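PDB 3GUE: UTP-glucose-1-phosphate uridylyltransferase 2 from Trypanosoma brucei, which probably catalyses the transfer of a uridylyl group from UTP to alpha-D-glucose 1-phosphate, giving UDP-glucose and diphosphate. Local coordinates for residues A37-G42 with Y346-A351; R274-R279 with S362-V367; I306-M311 with S357-S362; L324-M329 with M352-S357. All blocks are in the same frame, centred on the assembly; numbering follows the deposited sequence.

Contact 1 (A37-G42 with Y346-A351)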
loop_
_atom_site.group_PDB
_atom_site.type_symbol
_atom_site.label_atom_id
_atom_site.label_comp_id
_atom_site.label_asym_id
_atom_site.label_seq_id
_atom_site.Cartn_x
_atom_site.Cartn_y
_atom_site.Cartn_z
ATOM N N ALA A 37 -7.764 -23.976 6.482
ATOM C CA ALA A 37 -7.127 -25.295 6.594
ATOM C C ALA A 37 -5.645 -25.183 6.948
ATOM O O ALA A 37 -5.231 -25.791 7.924
ATOM C CB ALA A 37 -7.307 -26.108 5.331
ATOM N N LEU A 38 -4.876 -24.359 6.212
ATOM C CA LEU A 38 -3.419 -24.264 6.407
ATOM C C LEU A 38 -3.054 -23.738 7.775
ATOM O O LEU A 38 -2.249 -24.343 8.478
ATOM C CB LEU A 38 -2.724 -23.404 5.334
ATOM C CG LEU A 38 -2.699 -23.903 3.883
ATOM C CD1 LEU A 38 -1.821 -23.000 3.060
ATOM C CD2 LEU A 38 -2.275 -25.377 3.766
ATOM N N VAL A 39 -3.661 -22.604 8.129
ATOM C CA VAL A 39 -3.405 -21.897 9.372
ATOM C C VAL A 39 -3.850 -22.703 10.595
ATOM O O VAL A 39 -3.161 -22.698 11.634
ATOM C CB VAL A 39 -4.034 -20.463 9.308
ATOM C CG1 VAL A 39 -4.065 -19.765 10.680
ATOM C CG2 VAL A 39 -3.284 -19.628 8.304
ATOM N N ARG A 40 -4.955 -23.443 10.461
ATOM C CA ARG A 40 -5.425 -24.341 11.539
ATOM C C ARG A 40 -4.383 -25.373 11.952
ATOM O O ARG A 40 -4.304 -25.712 13.121
ATOM C CB ARG A 40 -6.779 -24.989 11.199
ATOM C CG ARG A 40 -6.782 -26.503 10.920
ATOM C CD ARG A 40 -8.239 -27.020 10.908
ATOM N NE ARG A 40 -9.019 -26.145 10.040
ATOM C CZ ARG A 40 -9.519 -26.492 8.859
ATOM N NH1 ARG A 40 -9.389 -27.732 8.438
ATOM N NH2 ARG A 40 -10.181 -25.587 8.119
ATOM N N LYS A 41 -3.557 -25.814 10.995
ATOM C CA LYS A 41 -2.423 -26.746 11.244
ATOM C C LYS A 41 -1.096 -26.031 11.548
ATOM O O LYS A 41 -0.040 -26.650 11.502
ATOM C CB LYS A 41 -2.174 -27.688 10.055
ATOM C CG LYS A 41 -3.238 -27.707 8.994
ATOM C CD LYS A 41 -4.347 -28.656 9.332
ATOM C CE LYS A 41 -5.344 -28.703 8.197
ATOM N NZ LYS A 41 -5.918 -30.068 8.090
ATOM N N GLY A 42 -1.149 -24.733 11.833
ATOM C CA GLY A 42 0.040 -24.004 12.264
ATOM C C GLY A 42 0.900 -23.357 11.188
ATOM O O GLY A 42 2.036 -22.973 11.466
ATOM N N TYR A 346 -6.412 -13.671 14.053
ATOM C CA TYR A 346 -5.530 -13.768 12.914
ATOM C C TYR A 346 -6.293 -13.237 11.701
ATOM O O TYR A 346 -7.427 -13.646 11.451
ATOM C CB TYR A 346 -5.120 -15.223 12.650
ATOM C CG TYR A 346 -4.140 -15.882 13.611
ATOM C CD1 TYR A 346 -2.907 -15.298 13.914
ATOM C CD2 TYR A 346 -4.412 -17.164 14.135
ATOM C CE1 TYR A 346 -1.980 -15.948 14.774
ATOM C CE2 TYR A 346 -3.501 -17.821 14.980
ATOM C CZ TYR A 346 -2.298 -17.211 15.301
ATOM O OH TYR A 346 -1.418 -17.852 16.148
ATOM N N GLN A 347 -5.670 -12.302 10.973
ATOM C CA GLN A 347 -6.177 -11.852 9.687
ATOM C C GLN A 347 -5.415 -12.540 8.551
ATOM O O GLN A 347 -4.191 -12.434 8.433
ATOM C CB GLN A 347 -6.130 -10.327 9.594
ATOM C CG GLN A 347 -6.765 -9.667 10.839
ATOM C CD GLN A 347 -6.613 -8.154 10.931
ATOM O OE1 GLN A 347 -7.223 -7.537 11.794
ATOM N NE2 GLN A 347 -5.799 -7.559 10.068
ATOM N N LEU A 348 -6.159 -13.301 7.750
ATOM C CA LEU A 348 -5.600 -14.004 6.608
ATOM C C LEU A 348 -5.691 -13.045 5.405
ATOM O O LEU A 348 -6.753 -12.512 5.114
ATOM C CB LEU A 348 -6.367 -15.295 6.344
ATOM C CG LEU A 348 -6.521 -16.322 7.465
ATOM C CD1 LEU A 348 -7.082 -17.616 6.896
ATOM C CD2 LEU A 348 -5.237 -16.592 8.218
ATOM N N GLU A 349 -4.555 -12.804 4.752
ATOM C CA GLU A 349 -4.435 -11.755 3.740
ATOM C C GLU A 349 -3.427 -12.185 2.691
ATOM O O GLU A 349 -2.468 -12.897 3.016
ATOM C CB GLU A 349 -3.906 -10.460 4.364
ATOM C CG GLU A 349 -4.879 -9.700 5.246
ATOM C CD GLU A 349 -4.226 -9.264 6.535
ATOM O OE1 GLU A 349 -3.197 -9.870 6.878
ATOM O OE2 GLU A 349 -4.722 -8.327 7.195
ATOM N N VAL A 350 -3.634 -11.725 1.454
ATOM C CA VAL A 350 -2.639 -11.837 0.378
ATOM C C VAL A 350 -2.220 -10.479 -0.205
ATOM O O VAL A 350 -2.961 -9.491 -0.099
ATOM C CB VAL A 350 -3.159 -12.703 -0.787
ATOM C CG1 VAL A 350 -3.094 -14.161 -0.434
ATOM C CG2 VAL A 350 -4.597 -12.295 -1.161
ATOM N N ALA A 351 -1.032 -10.442 -0.828
ATOM C CA ALA A 351 -0.469 -9.207 -1.428
ATOM C C ALA A 351 -0.421 -9.345 -2.968
ATOM O O ALA A 351 0.013 -10.383 -3.509
ATOM C CB ALA A 351 0.900 -8.944 -0.884
#
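Val39, in the last turn of helix 26-40, packs on Leu348 and Tyr346 of strand 344-349, a helix-on-sheet contact in which the helix end rests against a small antiparallel sheet. Starting from its root, Val39 CB is already 4.2 Å from Leu348 CD2. One branch, CG1, stands anti to the backbone N (chi1 168°); it lies 4.2 Å from Leu348 CD2 and, approaching the ring obliquely, 4.3 Å from Tyr346 CD2. The other branch, CG2, comes closest, 3.6 Å from Leu348 CD2. A single leucine methyl thus meets all three side-chain carbons of the valine, the two side chains lying alongside each other and pointing opposite ways. Valine suits this buried spot on the helix surface because it spreads two methyls close to the backbone, whereas leucine supplies the longer arm from the strand. Tyr346 and Leu348 are two residues apart, so both CB atoms face the helix. Leu348 also touches Phe32 and Gln35 of the same helix and lines a pocket holding a dithiol, probably from the crystallisation liquor. Just beyond Val39 the helix closes in a Schellman motif, with Gly42 at positive phi and Gly42 N hydrogen-bonded to Val39 O at 2.9 Å.

Contact 2 (R274-R279 with S362-V367)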
loop_
_atom_site.group_PDB
_atom_site.type_symbol
_atom_site.label_atom_id
_atom_site.label_comp_id
_atom_site.label_asym_id
_atom_site.label_seq_id
_atom_site.Cartn_x
_atom_site.Cartn_y
_atom_site.Cartn_z
ATOM N N ARG A 274 15.928 -20.244 -10.290
ATOM C CA ARG A 274 15.610 -19.035 -9.531
ATOM C C ARG A 274 14.220 -18.499 -9.840
ATOM O O ARG A 274 13.852 -18.345 -11.003
ATOM C CB ARG A 274 16.603 -17.921 -9.875
ATOM C CG ARG A 274 18.051 -18.210 -9.553
ATOM C CD ARG A 274 18.531 -17.376 -8.381
ATOM N NE ARG A 274 18.078 -17.886 -7.086
ATOM C CZ ARG A 274 18.777 -17.797 -5.951
ATOM N NH1 ARG A 274 19.982 -17.235 -5.944
ATOM N NH2 ARG A 274 18.274 -18.284 -4.820
ATOM N N ARG A 275 13.460 -18.187 -8.792
ATOM C CA ARG A 275 12.191 -17.490 -8.956
ATOM C C ARG A 275 12.175 -16.334 -7.963
ATOM O O ARG A 275 12.804 -16.406 -6.902
ATOM C CB ARG A 275 10.990 -18.431 -8.751
ATOM C CG ARG A 275 11.330 -19.915 -8.806
ATOM C CD ARG A 275 10.133 -20.810 -9.142
ATOM N NE ARG A 275 9.925 -20.958 -10.588
ATOM C CZ ARG A 275 9.585 -22.098 -11.193
ATOM N NH1 ARG A 275 9.413 -23.210 -10.488
ATOM N NH2 ARG A 275 9.425 -22.136 -12.513
ATOM N N PHE A 276 11.499 -15.253 -8.339
ATOM C CA PHE A 276 11.288 -14.117 -7.463
ATOM C C PHE A 276 10.395 -14.506 -6.290
ATOM O O PHE A 276 9.506 -15.347 -6.433
ATOM C CB PHE A 276 10.579 -12.991 -8.220
ATOM C CG PHE A 276 11.488 -12.113 -9.055
ATOM C CD1 PHE A 276 12.599 -11.481 -8.492
ATOM C CD2 PHE A 276 11.172 -11.847 -10.376
ATOM C CE1 PHE A 276 13.393 -10.645 -9.244
ATOM C CE2 PHE A 276 11.965 -11.023 -11.133
ATOM C CZ PHE A 276 13.078 -10.419 -10.565
ATOM N N VAL A 277 10.659 -13.910 -5.130
ATOM C CA VAL A 277 9.736 -13.949 -4.003
ATOM C C VAL A 277 9.580 -12.541 -3.426
ATOM O O VAL A 277 10.514 -11.734 -3.437
ATOM C CB VAL A 277 10.107 -14.994 -2.862
ATOM C CG1 VAL A 277 10.862 -16.228 -3.400
ATOM C CG2 VAL A 277 10.877 -14.346 -1.719
ATOM N N LEU A 278 8.387 -12.253 -2.934
ATOM C CA LEU A 278 8.125 -10.997 -2.254
ATOM C C LEU A 278 8.010 -11.338 -0.776
ATOM O O LEU A 278 7.235 -12.227 -0.387
ATOM C CB LEU A 278 6.852 -10.355 -2.812
ATOM C CG LEU A 278 6.284 -9.073 -2.192
ATOM C CD1 LEU A 278 7.209 -7.896 -2.420
ATOM C CD2 LEU A 278 4.882 -8.793 -2.834
ATOM N N ARG A 279 8.854 -10.740 0.052
ATOM C CA ARG A 279 8.671 -10.913 1.495
ATOM C C ARG A 279 8.105 -9.634 2.122
ATOM O O ARG A 279 8.812 -8.619 2.217
ATOM C CB ARG A 279 9.940 -11.331 2.190
ATOM C CG ARG A 279 9.703 -11.637 3.668
ATOM C CD ARG A 279 10.882 -12.192 4.364
ATOM N NE ARG A 279 12.082 -11.357 4.286
ATOM C CZ ARG A 279 13.210 -11.647 4.917
ATOM N NH1 ARG A 279 13.263 -12.729 5.681
ATOM N NH2 ARG A 279 14.277 -10.864 4.791
ATOM N N SER A 362 7.326 -12.567 -16.008
ATOM C CA SER A 362 7.241 -11.479 -15.070
ATOM C C SER A 362 8.615 -10.841 -14.879
ATOM O O SER A 362 9.640 -11.485 -15.082
ATOM C CB SER A 362 6.608 -11.940 -13.747
ATOM O OG SER A 362 7.540 -12.622 -12.945
ATOM N N GLU A 363 8.639 -9.567 -14.516
ATOM C CA GLU A 363 9.888 -8.853 -14.320
ATOM C C GLU A 363 9.720 -7.782 -13.252
ATOM O O GLU A 363 8.603 -7.293 -13.009
ATOM C CB GLU A 363 10.337 -8.203 -15.633
ATOM C CG GLU A 363 10.983 -9.172 -16.666
ATOM C CD GLU A 363 11.776 -8.466 -17.762
ATOM O OE1 GLU A 363 11.997 -7.252 -17.651
ATOM O OE2 GLU A 363 12.190 -9.131 -18.734
ATOM N N ALA A 364 10.833 -7.427 -12.615
ATOM C CA ALA A 364 10.896 -6.257 -11.768
ATOM C C ALA A 364 11.944 -5.297 -12.359
ATOM O O ALA A 364 13.008 -5.732 -12.824
ATOM C CB ALA A 364 11.267 -6.657 -10.366
ATOM N N VAL A 365 11.647 -3.998 -12.339
ATOM C CA VAL A 365 12.564 -2.960 -12.860
ATOM C C VAL A 365 12.777 -1.859 -11.834
ATOM O O VAL A 365 11.813 -1.421 -11.185
ATOM C CB VAL A 365 11.968 -2.316 -14.147
ATOM C CG1 VAL A 365 12.967 -1.305 -14.819
ATOM C CG2 VAL A 365 11.509 -3.374 -15.112
ATOM N N VAL A 366 14.011 -1.368 -11.692
ATOM C CA VAL A 366 14.251 -0.256 -10.755
ATOM C C VAL A 366 13.837 1.101 -11.332
ATOM O O VAL A 366 14.296 1.487 -12.407
ATOM C CB VAL A 366 15.716 -0.185 -10.217
ATOM C CG1 VAL A 366 15.777 0.797 -9.048
ATOM C CG2 VAL A 366 16.201 -1.549 -9.775
ATOM N N VAL A 367 12.957 1.811 -10.624
ATOM C CA VAL A 367 12.437 3.087 -11.110
ATOM C C VAL A 367 12.951 4.196 -10.187
ATOM O O VAL A 367 13.370 3.919 -9.041
ATOM C CB VAL A 367 10.863 3.097 -11.293
ATOM C CG1 VAL A 367 10.409 1.970 -12.237
ATOM C CG2 VAL A 367 10.089 3.057 -9.927
#
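Phe276 and Ala364 carry this contact, an aromatic ring from strand 275-280 set against the small methyl of strand 362-366. Phe276 has much the larger share of the buried surface. Its CG is turned away from the carbonyl carbon (chi1 -82°), and from there the ring extends across to the other strand and arrives obliquely. Phe276 CZ comes to 4.2 Å from Ala364 CB, while CE2 of the same ring sits 4.1 Å from Ala364 N. CE2 also approaches the backbone at Glu363 CA, 4.4 Å away, so the ring meets main chain as well as a side chain. Alanine fits here because its single methyl lets CE2 come near the backbone N of Ala364. Glu363 lends only its backbone: its CB points away from Phe276, its OE1 is hydrogen-bonded to Tyr234 OH, and its OE2 makes a salt bridge to Lys238. No hydrogen bond links the two segments, and the contact is one of van der Waals packing between two different sheets. Each strand is the outermost of its own sheet within the chain: 275-280 pairs with 257-262 in a three-stranded antiparallel sheet, and 362-366 borders 242-248 in the mixed central sheet. Strand 257-262 joins the same packing: Tyr261 meets the Phe276 ring at a plane angle of about 15°, and Leu259 touches Ala364.

Contact 3 (I306-M311 with S357-S362)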
loop_
_atom_site.group_PDB
_atom_site.type_symbol
_atom_site.label_atom_id
_atom_site.label_comp_id
_atom_site.label_asym_id
_atom_site.label_seq_id
_atom_site.Cartn_x
_atom_site.Cartn_y
_atom_site.Cartn_z
ATOM N N ILE A 306 2.252 -1.723 -10.005
ATOM C CA ILE A 306 2.293 -2.989 -10.765
ATOM C C ILE A 306 1.454 -2.928 -12.043
ATOM O O ILE A 306 0.284 -2.576 -12.003
ATOM C CB ILE A 306 1.754 -4.197 -9.930
ATOM C CG1 ILE A 306 2.356 -4.266 -8.515
ATOM C CG2 ILE A 306 1.914 -5.490 -10.688
ATOM C CD1 ILE A 306 3.835 -4.462 -8.499
ATOM N N TRP A 307 2.068 -3.334 -13.152
ATOM C CA TRP A 307 1.396 -3.511 -14.448
ATOM C C TRP A 307 1.017 -4.963 -14.668
ATOM O O TRP A 307 1.864 -5.872 -14.597
ATOM C CB TRP A 307 2.310 -3.119 -15.588
ATOM C CG TRP A 307 2.493 -1.631 -15.812
ATOM C CD1 TRP A 307 3.442 -0.824 -15.259
ATOM C CD2 TRP A 307 1.719 -0.797 -16.687
ATOM N NE1 TRP A 307 3.302 0.455 -15.718
ATOM C CE2 TRP A 307 2.246 0.508 -16.592
ATOM C CE3 TRP A 307 0.614 -1.024 -17.516
ATOM C CZ2 TRP A 307 1.707 1.595 -17.294
ATOM C CZ3 TRP A 307 0.077 0.065 -18.236
ATOM C CH2 TRP A 307 0.638 1.356 -18.120
ATOM N N ILE A 308 -0.240 -5.171 -15.021
ATOM C CA ILE A 308 -0.662 -6.499 -15.405
ATOM C C ILE A 308 -1.243 -6.517 -16.822
ATOM O O ILE A 308 -1.854 -5.544 -17.284
ATOM C CB ILE A 308 -1.604 -7.160 -14.344
ATOM C CG1 ILE A 308 -2.894 -6.363 -14.170
ATOM C CG2 ILE A 308 -0.852 -7.387 -12.946
ATOM C CD1 ILE A 308 -3.981 -7.127 -13.340
ATOM N N ASN A 309 -0.967 -7.606 -17.518
ATOM C CA ASN A 309 -1.635 -7.926 -18.762
ATOM C C ASN A 309 -2.911 -8.695 -18.393
ATOM O O ASN A 309 -2.868 -9.758 -17.730
ATOM C CB ASN A 309 -0.714 -8.736 -19.701
ATOM C CG ASN A 309 -1.384 -9.082 -21.051
ATOM O OD1 ASN A 309 -2.400 -9.741 -21.087
ATOM N ND2 ASN A 309 -0.819 -8.606 -22.137
ATOM N N LEU A 310 -4.036 -8.134 -18.824
ATOM C CA LEU A 310 -5.354 -8.569 -18.413
ATOM C C LEU A 310 -5.761 -9.908 -19.062
ATOM O O LEU A 310 -6.395 -10.733 -18.421
ATOM C CB LEU A 310 -6.368 -7.456 -18.700
ATOM C CG LEU A 310 -6.211 -6.160 -17.896
ATOM C CD1 LEU A 310 -7.261 -5.157 -18.342
ATOM C CD2 LEU A 310 -6.353 -6.460 -16.398
ATOM N N MET A 311 -5.363 -10.107 -20.314
ATOM C CA MET A 311 -5.587 -11.357 -21.032
ATOM C C MET A 311 -4.761 -12.496 -20.421
ATOM O O MET A 311 -5.267 -13.608 -20.279
ATOM C CB MET A 311 -5.269 -11.178 -22.526
ATOM C CG MET A 311 -5.672 -12.366 -23.449
ATOM S SD MET A 311 -7.422 -12.768 -23.405
ATOM C CE MET A 311 -7.975 -12.296 -25.035
ATOM N N SER A 357 5.676 -14.385 -9.054
ATOM C CA SER A 357 6.093 -15.749 -9.478
ATOM C C SER A 357 5.020 -16.561 -10.223
ATOM O O SER A 357 5.316 -17.600 -10.822
ATOM C CB SER A 357 6.613 -16.572 -8.295
ATOM O OG SER A 357 5.566 -17.002 -7.439
ATOM N N LEU A 358 3.780 -16.094 -10.187
ATOM C CA LEU A 358 2.646 -16.874 -10.716
ATOM C C LEU A 358 2.415 -16.682 -12.215
ATOM O O LEU A 358 1.987 -17.601 -12.913
ATOM C CB LEU A 358 1.384 -16.544 -9.936
ATOM C CG LEU A 358 1.409 -16.792 -8.441
ATOM C CD1 LEU A 358 0.068 -16.419 -7.874
ATOM C CD2 LEU A 358 1.748 -18.249 -8.117
ATOM N N PHE A 359 2.706 -15.476 -12.701
ATOM C CA PHE A 359 2.630 -15.158 -14.132
ATOM C C PHE A 359 3.761 -15.853 -14.889
ATOM O O PHE A 359 4.885 -15.976 -14.363
ATOM C CB PHE A 359 2.681 -13.636 -14.341
ATOM C CG PHE A 359 1.353 -12.933 -14.123
ATOM C CD1 PHE A 359 0.437 -12.786 -15.184
ATOM C CD2 PHE A 359 1.012 -12.411 -12.867
ATOM C CE1 PHE A 359 -0.780 -12.132 -14.991
ATOM C CE2 PHE A 359 -0.211 -11.749 -12.669
ATOM C CZ PHE A 359 -1.106 -11.597 -13.733
ATOM N N ASP A 360 3.473 -16.304 -16.111
ATOM C CA ASP A 360 4.478 -16.980 -16.924
ATOM C C ASP A 360 5.696 -16.102 -17.180
ATOM O O ASP A 360 6.826 -16.552 -17.024
ATOM C CB ASP A 360 3.908 -17.485 -18.265
ATOM C CG ASP A 360 4.931 -18.331 -19.071
ATOM O OD1 ASP A 360 5.888 -18.891 -18.478
ATOM O OD2 ASP A 360 4.787 -18.447 -20.306
ATOM N N ARG A 361 5.474 -14.855 -17.569
ATOM C CA ARG A 361 6.584 -13.949 -17.856
ATOM C C ARG A 361 6.440 -12.698 -16.993
ATOM O O ARG A 361 5.531 -11.878 -17.205
ATOM C CB ARG A 361 6.604 -13.594 -19.336
ATOM C CG ARG A 361 6.797 -14.769 -20.274
ATOM C CD ARG A 361 6.699 -14.312 -21.714
ATOM N NE ARG A 361 7.747 -13.321 -21.980
ATOM C CZ ARG A 361 8.989 -13.652 -22.315
ATOM N NH1 ARG A 361 9.308 -14.944 -22.447
ATOM N NH2 ARG A 361 9.895 -12.706 -22.524
ATOM N N SER A 362 7.326 -12.567 -16.008
ATOM C CA SER A 362 7.241 -11.479 -15.070
ATOM C C SER A 362 8.615 -10.841 -14.879
ATOM O O SER A 362 9.640 -11.485 -15.082
ATOM C CB SER A 362 6.608 -11.940 -13.747
ATOM O OG SER A 362 7.540 -12.622 -12.945
#
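Asn309 OD1 accepts a hydrogen bond from Glu312 N, and the main-chain O of the same Asn309 lies beside the ring of Phe359. The side-chain oxygen thereby caps the start of helix 310-319. Asparagine suits this N-cap because its short amide can fold back onto an amide N of the first turn; the ND2 on its other arm is hydrogen-bonded to a bound glycerol, probably from the crystallisation liquor. Across the contact, Phe359 CE1 is 4.2 Å from Asn309 O, and Phe359 CZ is 4.3 Å from Ile308 CG2. Both approach the ring obliquely. Phe359 is directed there by its first torsion, which places CG anti to the carbonyl carbon (chi1 -81°) and leads the ring from the 357-361 loop toward the point where strand 300-309 gives way to the helix. This strand runs antiparallel to its neighbours 214-219 and 242-248 in the mixed sheet of this enzyme, whose family belongs to the GT-A clan. The branched Ile308 also packs on Met215, Ile217 and Phe242 of those neighbours, while the Phe359 ring, bulky and apolar, touches Leu313 and Met316 of helix 310-319.

Contact 4 (L324-M329 with M352-S357)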
loop_
_atom_site.group_PDB
_atom_site.type_symbol
_atom_site.label_atom_id
_atom_site.label_comp_id
_atom_site.label_asym_id
_atom_site.label_seq_id
_atom_site.Cartn_x
_atom_site.Cartn_y
_atom_site.Cartn_z
ATOM N N LEU A 324 -5.949 -18.430 -7.643
ATOM C CA LEU A 324 -4.502 -18.164 -7.631
ATOM C C LEU A 324 -3.858 -18.650 -6.325
ATOM O O LEU A 324 -4.426 -18.476 -5.246
ATOM C CB LEU A 324 -4.188 -16.666 -7.795
ATOM C CG LEU A 324 -4.564 -15.999 -9.115
ATOM C CD1 LEU A 324 -4.191 -14.525 -9.107
ATOM C CD2 LEU A 324 -3.954 -16.715 -10.335
ATOM N N ARG A 325 -2.662 -19.229 -6.445
ATOM C CA ARG A 325 -1.930 -19.761 -5.298
ATOM C C ARG A 325 -1.080 -18.677 -4.646
ATOM O O ARG A 325 0.115 -18.885 -4.454
ATOM C CB ARG A 325 -0.997 -20.916 -5.730
ATOM C CG ARG A 325 -1.636 -22.011 -6.553
ATOM C CD ARG A 325 -0.633 -23.115 -6.943
ATOM N NE ARG A 325 -0.055 -22.930 -8.281
ATOM C CZ ARG A 325 1.083 -22.281 -8.539
ATOM N NH1 ARG A 325 1.788 -21.736 -7.560
ATOM N NH2 ARG A 325 1.519 -22.171 -9.789
ATOM N N LEU A 326 -1.665 -17.515 -4.334
ATOM C CA LEU A 326 -0.924 -16.477 -3.622
ATOM C C LEU A 326 -0.611 -16.950 -2.201
ATOM O O LEU A 326 -1.446 -17.593 -1.570
ATOM C CB LEU A 326 -1.720 -15.163 -3.586
ATOM C CG LEU A 326 -1.887 -14.348 -4.880
ATOM C CD1 LEU A 326 -2.836 -13.191 -4.635
ATOM C CD2 LEU A 326 -0.566 -13.792 -5.372
ATOM N N PRO A 327 0.593 -16.646 -1.693
ATOM C CA PRO A 327 0.916 -17.064 -0.314
ATOM C C PRO A 327 0.107 -16.323 0.752
ATOM O O PRO A 327 0.001 -15.072 0.732
ATOM C CB PRO A 327 2.411 -16.763 -0.182
ATOM C CG PRO A 327 2.704 -15.765 -1.215
ATOM C CD PRO A 327 1.698 -15.913 -2.325
ATOM N N VAL A 328 -0.479 -17.098 1.670
ATOM C CA VAL A 328 -1.331 -16.515 2.692
ATOM C C VAL A 328 -0.431 -15.957 3.785
ATOM O O VAL A 328 0.559 -16.581 4.155
ATOM C CB VAL A 328 -2.347 -17.517 3.281
ATOM C CG1 VAL A 328 -1.637 -18.726 3.973
ATOM C CG2 VAL A 328 -3.288 -16.799 4.246
ATOM N N MET A 329 -0.771 -14.757 4.264
ATOM C CA MET A 329 -0.029 -14.132 5.343
ATOM C C MET A 329 -0.963 -14.175 6.546
ATOM O O MET A 329 -2.136 -13.833 6.436
ATOM C CB MET A 329 0.328 -12.678 4.988
ATOM C CG MET A 329 0.935 -12.498 3.582
ATOM S SD MET A 329 1.668 -10.868 3.315
ATOM C CE MET A 329 0.219 -9.802 3.203
ATOM N N MET A 352 -0.844 -8.300 -3.668
ATOM C CA MET A 352 -0.934 -8.392 -5.128
ATOM C C MET A 352 0.459 -8.607 -5.748
ATOM O O MET A 352 0.583 -9.157 -6.847
ATOM C CB MET A 352 -1.689 -7.210 -5.720
ATOM C CG MET A 352 -0.991 -5.883 -5.539
ATOM S SD MET A 352 -1.634 -4.679 -6.701
ATOM C CE MET A 352 -0.289 -3.509 -6.679
ATOM N N GLY A 353 1.506 -8.226 -5.021
ATOM C CA GLY A 353 2.865 -8.305 -5.558
ATOM C C GLY A 353 3.332 -9.750 -5.635
ATOM O O GLY A 353 4.226 -10.065 -6.395
ATOM N N ALA A 354 2.710 -10.629 -4.848
ATOM C CA ALA A 354 3.103 -12.036 -4.772
ATOM C C ALA A 354 2.794 -12.812 -6.077
ATOM O O ALA A 354 3.284 -13.931 -6.282
ATOM C CB ALA A 354 2.451 -12.706 -3.505
ATOM N N ALA A 355 1.989 -12.209 -6.952
ATOM C CA ALA A 355 1.727 -12.769 -8.296
ATOM C C ALA A 355 2.961 -12.692 -9.203
ATOM O O ALA A 355 2.933 -13.126 -10.364
ATOM C CB ALA A 355 0.528 -12.068 -8.971
ATOM N N ILE A 356 4.032 -12.095 -8.701
ATOM C CA ILE A 356 5.253 -11.991 -9.508
ATOM C C ILE A 356 5.824 -13.363 -9.899
ATOM O O ILE A 356 6.356 -13.500 -10.993
ATOM C CB ILE A 356 6.329 -11.067 -8.868
ATOM C CG1 ILE A 356 7.488 -10.820 -9.857
ATOM C CG2 ILE A 356 6.794 -11.600 -7.487
ATOM C CD1 ILE A 356 8.652 -10.111 -9.202
ATOM N N SER A 357 5.676 -14.385 -9.054
ATOM C CA SER A 357 6.093 -15.749 -9.478
ATOM C C SER A 357 5.020 -16.561 -10.223
ATOM O O SER A 357 5.316 -17.600 -10.822
ATOM C CB SER A 357 6.613 -16.572 -8.295
ATOM O OG SER A 357 5.566 -17.002 -7.439
#
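Leu326 and Pro327 press on Ala354 and Ala355, joining the loop before strand 329-334 to a short 3-10 segment, 352-356. The tight part centres on one methyl, Leu326 CD2. It lies 3.4 Å from Ala355 N and 3.6 Å from Ala354 C, so it rests on the peptide joining the two alanines; their methyls flank it, Ala354 CB at 3.7 Å and Ala355 CB at 4.1 Å. With CG beside the backbone N (chi1 -71°) and CD1 prolonging the chain (chi2 173°), CD2 is the leucine branch that turns to the peptide, although CB does not aim at it. Alanine is apt at both positions, its methyl small enough for Leu326 CD2 to come down between them. Tyr195 of helix 194-201 touches both Leu326 and Ala355. Pro327 forms the exposed rim, yet is closely seated: its CD is 3.5 Å from Ala354 CB, slightly inside the usual carbon-carbon distance, and its CG 3.8 Å from the same methyl. The loose side is Arg325, exposed and not touching the 3-10 segment; it centres an inverse gamma turn whose bond, Leu326 N to Leu324 O, is weak. With no hydrogen bond across it, the contact rests on van der Waals packing and apolar burial, while Ile356 N bonds to Gly353 O within the 3-10 segment and Met352 N and O are hydrogen-bonded to His191 ND1 and Tyr195 OH.

Contact 4 touches each of the other three. Toward contact 1, its centre 13 Å away, Met329 N probably donates a hydrogen bond to Glu349 O, continuing the antiparallel pairing of strands 329-334 and 344-349. Toward contact 2, Leu278 CD2 packs 3.3 Å from Gly353 C; toward contact 3, Leu358 CD1 lies 3.7 Å from Leu326 CD2. Ser357 is shared by contacts 3 and 4, and Ser362 by contacts 2 and 3. UDP-glucose touches Leu278 in the 274-279 segment. Among the residues that carry the contacts, side chains come to about 8 Å (Ala354), 11 Å (Ala364, Leu348) and 13 Å (Ile308) from that ligand. The side chain of His191, a ligand-binding residue, is about 8 Å from that of Leu326.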